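Local coordinates for putative xanthine dehydrogenase YAGS fad-binding subunit (Escherichia coli, PDB 5G5G), which probably oxidises aldehydes as the molybdenum-bearing subunit of a periplasmic aldehyde oxidase, using a molybdenum ion held by pterin cytosine dinucleotide, at residues Gly244-Arg249 and Gly346-Ala351. Residues are numbered along the deposited sequence; the frame is centred on the assembly and turned at random.
With MOS (dioxothiomolybdenum(VI) ion), chain Z; MCN (pterin cytosine dinucleotide), chain Y.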
loop_
_atom_site.group_PDB
_atom_site.type_symbol
_atom_site.label_atom_id
_atom_site.label_comp_id
_atom_site.label_asym_id
_atom_site.label_seq_id
_atom_site.Cartn_x
_atom_site.Cartn_y
_atom_site.Cartn_z
ATOM N N GLY C 244 -9.690 -6.890 1.883
ATOM C CA GLY C 244 -8.762 -7.991 2.036
ATOM C C GLY C 244 -8.826 -8.734 3.340
ATOM O O GLY C 244 -8.201 -9.808 3.514
ATOM N N LYS C 245 -9.519 -8.159 4.304
ATOM C CA LYS C 245 -9.699 -8.772 5.601
ATOM C C LYS C 245 -11.155 -8.961 5.946
ATOM O O LYS C 245 -11.495 -9.152 7.089
ATOM C CB LYS C 245 -8.966 -7.946 6.676
ATOM C CG LYS C 245 -7.445 -8.029 6.519
ATOM C CD LYS C 245 -6.748 -7.125 7.498
ATOM C CE LYS C 245 -5.248 -7.001 7.203
ATOM N NZ LYS C 245 -4.527 -6.064 8.124
ATOM N N LEU C 246 -12.026 -9.016 4.943
ATOM C CA LEU C 246 -13.395 -9.419 5.156
ATOM C C LEU C 246 -13.573 -10.836 5.574
ATOM O O LEU C 246 -14.575 -11.151 6.194
ATOM C CB LEU C 246 -14.234 -9.281 3.862
ATOM C CG LEU C 246 -14.572 -7.870 3.435
ATOM C CD1 LEU C 246 -15.004 -7.873 1.993
ATOM C CD2 LEU C 246 -15.627 -7.289 4.347
ATOM N N PHE C 247 -12.649 -11.726 5.158
ATOM C CA PHE C 247 -12.834 -13.135 5.304
ATOM C C PHE C 247 -11.702 -13.776 6.106
ATOM O O PHE C 247 -10.570 -13.276 6.171
ATOM C CB PHE C 247 -12.867 -13.763 3.907
ATOM C CG PHE C 247 -13.689 -12.984 2.925
ATOM C CD1 PHE C 247 -15.025 -12.798 3.152
ATOM C CD2 PHE C 247 -13.091 -12.404 1.790
ATOM C CE1 PHE C 247 -15.805 -12.065 2.256
ATOM C CE2 PHE C 247 -13.872 -11.668 0.907
ATOM C CZ PHE C 247 -15.216 -11.496 1.143
ATOM N N LEU C 248 -11.978 -14.937 6.627
ATOM C CA LEU C 248 -10.919 -15.814 7.180
ATOM C C LEU C 248 -9.787 -16.075 6.177
ATOM O O LEU C 248 -10.053 -16.507 5.026
ATOM C CB LEU C 248 -11.552 -17.142 7.565
ATOM C CG LEU C 248 -10.717 -18.028 8.491
ATOM C CD1 LEU C 248 -10.742 -17.388 9.871
ATOM C CD2 LEU C 248 -11.342 -19.399 8.492
ATOM N N ARG C 249 -8.527 -15.866 6.619
ATOM C CA ARG C 249 -7.360 -16.162 5.798
ATOM C C ARG C 249 -6.444 -17.211 6.515
ATOM O O ARG C 249 -6.730 -17.642 7.634
ATOM C CB ARG C 249 -6.603 -14.875 5.524
ATOM C CG ARG C 249 -7.432 -13.801 4.823
ATOM C CD ARG C 249 -7.023 -13.565 3.350
ATOM N NE ARG C 249 -7.243 -14.746 2.559
ATOM C CZ ARG C 249 -8.392 -15.100 1.985
ATOM N NH1 ARG C 249 -9.477 -14.341 2.097
ATOM N NH2 ARG C 249 -8.463 -16.228 1.306
ATOM N N GLY C 346 -9.738 -14.316 -6.686
ATOM C CA GLY C 346 -10.257 -12.990 -6.858
ATOM C C GLY C 346 -11.348 -12.737 -5.835
ATOM O O GLY C 346 -12.175 -13.614 -5.539
ATOM N N ASN C 347 -11.369 -11.536 -5.290
ATOM C CA ASN C 347 -12.414 -11.215 -4.329
ATOM C C ASN C 347 -12.456 -9.705 -4.102
ATOM O O ASN C 347 -11.765 -8.931 -4.778
ATOM C CB ASN C 347 -12.228 -12.008 -3.006
ATOM C CG ASN C 347 -13.552 -12.486 -2.412
ATOM O OD1 ASN C 347 -14.542 -11.716 -2.329
ATOM N ND2 ASN C 347 -13.559 -13.701 -1.939
ATOM N N ALA C 348 -13.234 -9.318 -3.088
ATOM C CA ALA C 348 -13.486 -7.914 -2.798
ATOM C C ALA C 348 -12.253 -7.076 -2.557
ATOM O O ALA C 348 -11.359 -7.417 -1.755
ATOM C CB ALA C 348 -14.387 -7.769 -1.595
ATOM N N MET C 349 -12.260 -5.934 -3.204
ATOM C CA MET C 349 -11.401 -4.833 -2.880
ATOM C C MET C 349 -12.248 -3.566 -3.018
ATOM O O MET C 349 -13.163 -3.533 -3.857
ATOM C CB MET C 349 -10.191 -4.790 -3.779
ATOM C CG MET C 349 -9.244 -3.642 -3.500
ATOM S SD MET C 349 -7.662 -3.871 -4.396
ATOM C CE MET C 349 -6.894 -2.265 -4.341
ATOM N N ARG C 350 -11.938 -2.609 -2.161
ATOM C CA ARG C 350 -12.692 -1.320 -2.001
ATOM C C ARG C 350 -13.546 -0.982 -3.224
ATOM O O ARG C 350 -13.009 -0.727 -4.299
ATOM C CB ARG C 350 -11.714 -0.214 -1.687
ATOM C CG ARG C 350 -12.389 1.047 -1.105
ATOM C CD ARG C 350 -11.296 1.998 -0.694
ATOM N NE ARG C 350 -11.803 3.096 0.112
ATOM C CZ ARG C 350 -11.069 3.908 0.887
ATOM N NH1 ARG C 350 -9.762 3.801 0.917
ATOM N NH2 ARG C 350 -11.653 4.870 1.593
ATOM N N ALA C 351 -14.856 -0.989 -3.028
ATOM C CA ALA C 351 -15.877 -0.779 -4.098
ATOM C C ALA C 351 -15.769 -1.857 -5.182
ATOM O O ALA C 351 -15.610 -1.572 -6.380
ATOM C CB ALA C 351 -15.799 0.628 -4.694
HETATM MO MO MOS Z . -15.084 -3.251 1.396
HETATM S S MOS Z . -14.433 -4.347 -0.539
HETATM O O1 MOS Z . -14.479 -4.495 2.529
HETATM O O2 MOS Z . -16.929 -4.034 0.787
HETATM N N1 MCN Y . -18.682 8.299 7.812
HETATM C C2 MCN Y . -19.219 9.511 8.440
HETATM N N3 MCN Y . -20.647 9.590 7.901
HETATM C C4 MCN Y . -21.311 8.901 6.988
HETATM C C5 MCN Y . -20.587 7.646 6.588
HETATM C C6 MCN Y . -19.350 7.464 6.947
HETATM O O2 MCN Y . -18.754 10.218 9.170
HETATM N N4 MCN Y . -22.482 9.116 6.504
HETATM C "C1'" MCN Y . -17.255 8.166 8.058
HETATM C C2D MCN Y . -16.960 7.646 9.515
HETATM O "O2'" MCN Y . -15.668 8.085 9.927
HETATM C "C3'" MCN Y . -16.990 6.229 9.243
HETATM C C4D MCN Y . -16.292 5.889 7.850
HETATM O O4D MCN Y . -16.703 7.177 7.181
HETATM O "O3'" MCN Y . -16.362 5.315 10.212
HETATM C "C5'" MCN Y . -16.678 4.837 6.989
HETATM O "O5'" MCN Y . -18.025 4.453 7.131
HETATM P PA MCN Y . -18.677 3.613 6.003
HETATM O O1A MCN Y . -19.990 3.069 6.565
HETATM O O2A MCN Y . -18.643 4.360 4.717
HETATM O O3A MCN Y . -17.624 2.310 5.814
HETATM P PB MCN Y . -17.649 1.022 6.731
HETATM O O1B MCN Y . -18.585 0.030 6.189
HETATM O O2B MCN Y . -17.756 1.428 8.164
HETATM O O3B MCN Y . -16.146 0.598 6.543
HETATM C C10 MCN Y . -15.767 -0.231 5.364
HETATM C "C9'" MCN Y . -15.123 0.542 4.268
HETATM C "C8'" MCN Y . -14.922 -0.492 3.030
HETATM S "S8'" MCN Y . -16.148 -1.544 2.584
HETATM C "C7'" MCN Y . -13.764 -0.568 2.591
HETATM S "S7'" MCN Y . -13.299 -1.788 1.369
HETATM C "C6'" MCN Y . -12.675 0.518 2.851
HETATM C C7 MCN Y . -13.437 1.703 3.614
HETATM O "O9'" MCN Y . -14.104 1.266 4.729
HETATM N "N5'" MCN Y . -11.739 -0.176 3.881
HETATM C C4A MCN Y . -10.792 0.678 4.667
HETATM N "N8'" MCN Y . -12.396 2.631 4.105
HETATM C C4B MCN Y . -11.309 2.156 4.749
HETATM N "N1'" MCN Y . -10.435 3.070 5.337
HETATM C "C2'" MCN Y . -9.423 2.681 6.221
HETATM N "N2'" MCN Y . -8.627 3.488 6.739
HETATM N "N3'" MCN Y . -9.028 1.378 6.090
HETATM C "C4'" MCN Y . -9.689 0.284 5.556
HETATM O "O4'" MCN Y . -9.439 -0.933 5.461
#
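Phe247 sets CE2 and CZ of its ring against the side-chain amide of Asn347. Ring and amide approach head-on from the two loops and are tilted 37° to each other. Phe247 CE2 is 3.3 Å from Asn347 OD1, with an oblique approach to the ring. Asn347 OD1 also accepts a bent hydrogen bond from the backbone N of Ala348, in the carbonyl plane, with a C=O...N angle of 98°. Asn347 ND2 bonds to Glu345 OE2; with both ends of the amide bonded, its rotation is probably fixed. One face of the Phe247 ring lies over CB of Leu246, its own neighbour. Helix 213-224 adds Trp215 to the surroundings of the ring.

Next to this pair, Leu246 CD1 packs on Ala348 CB at 3.6 Å. No hydrogen bond joins the two loops directly. Both belong to the molybdopterin cofactor-binding region, and they meet at the molybdenum centre of a xanthine dehydrogenase family enzyme. Two dithiolene sulfurs of the pterin cytosine dinucleotide, S7' and S8', bind the metal. With CG anti to the carbonyl carbon (chi1 -73°), Leu246 turns its branched end to the oxo ligand O1, and CG, CD1 and CD2 each lie 3.5 Å from it. Ala348 CB lies 3.6 Å from the S ligand of the ion. The backbone N of Arg350 comes within 3.4 Å of the same sulfur. Gln211 and Gly508 hydrogen-bond to the ion from other loops.

Arg350 runs extended from CG to NE along the pterin. N8' of the cofactor sits over one face of its guanidinium, on the NH2 side, 3.4 Å from Arg350 NH2. Its NE bonds to the carbonyl of Gly691, and Glu692 takes the backbone N-H of Ala351.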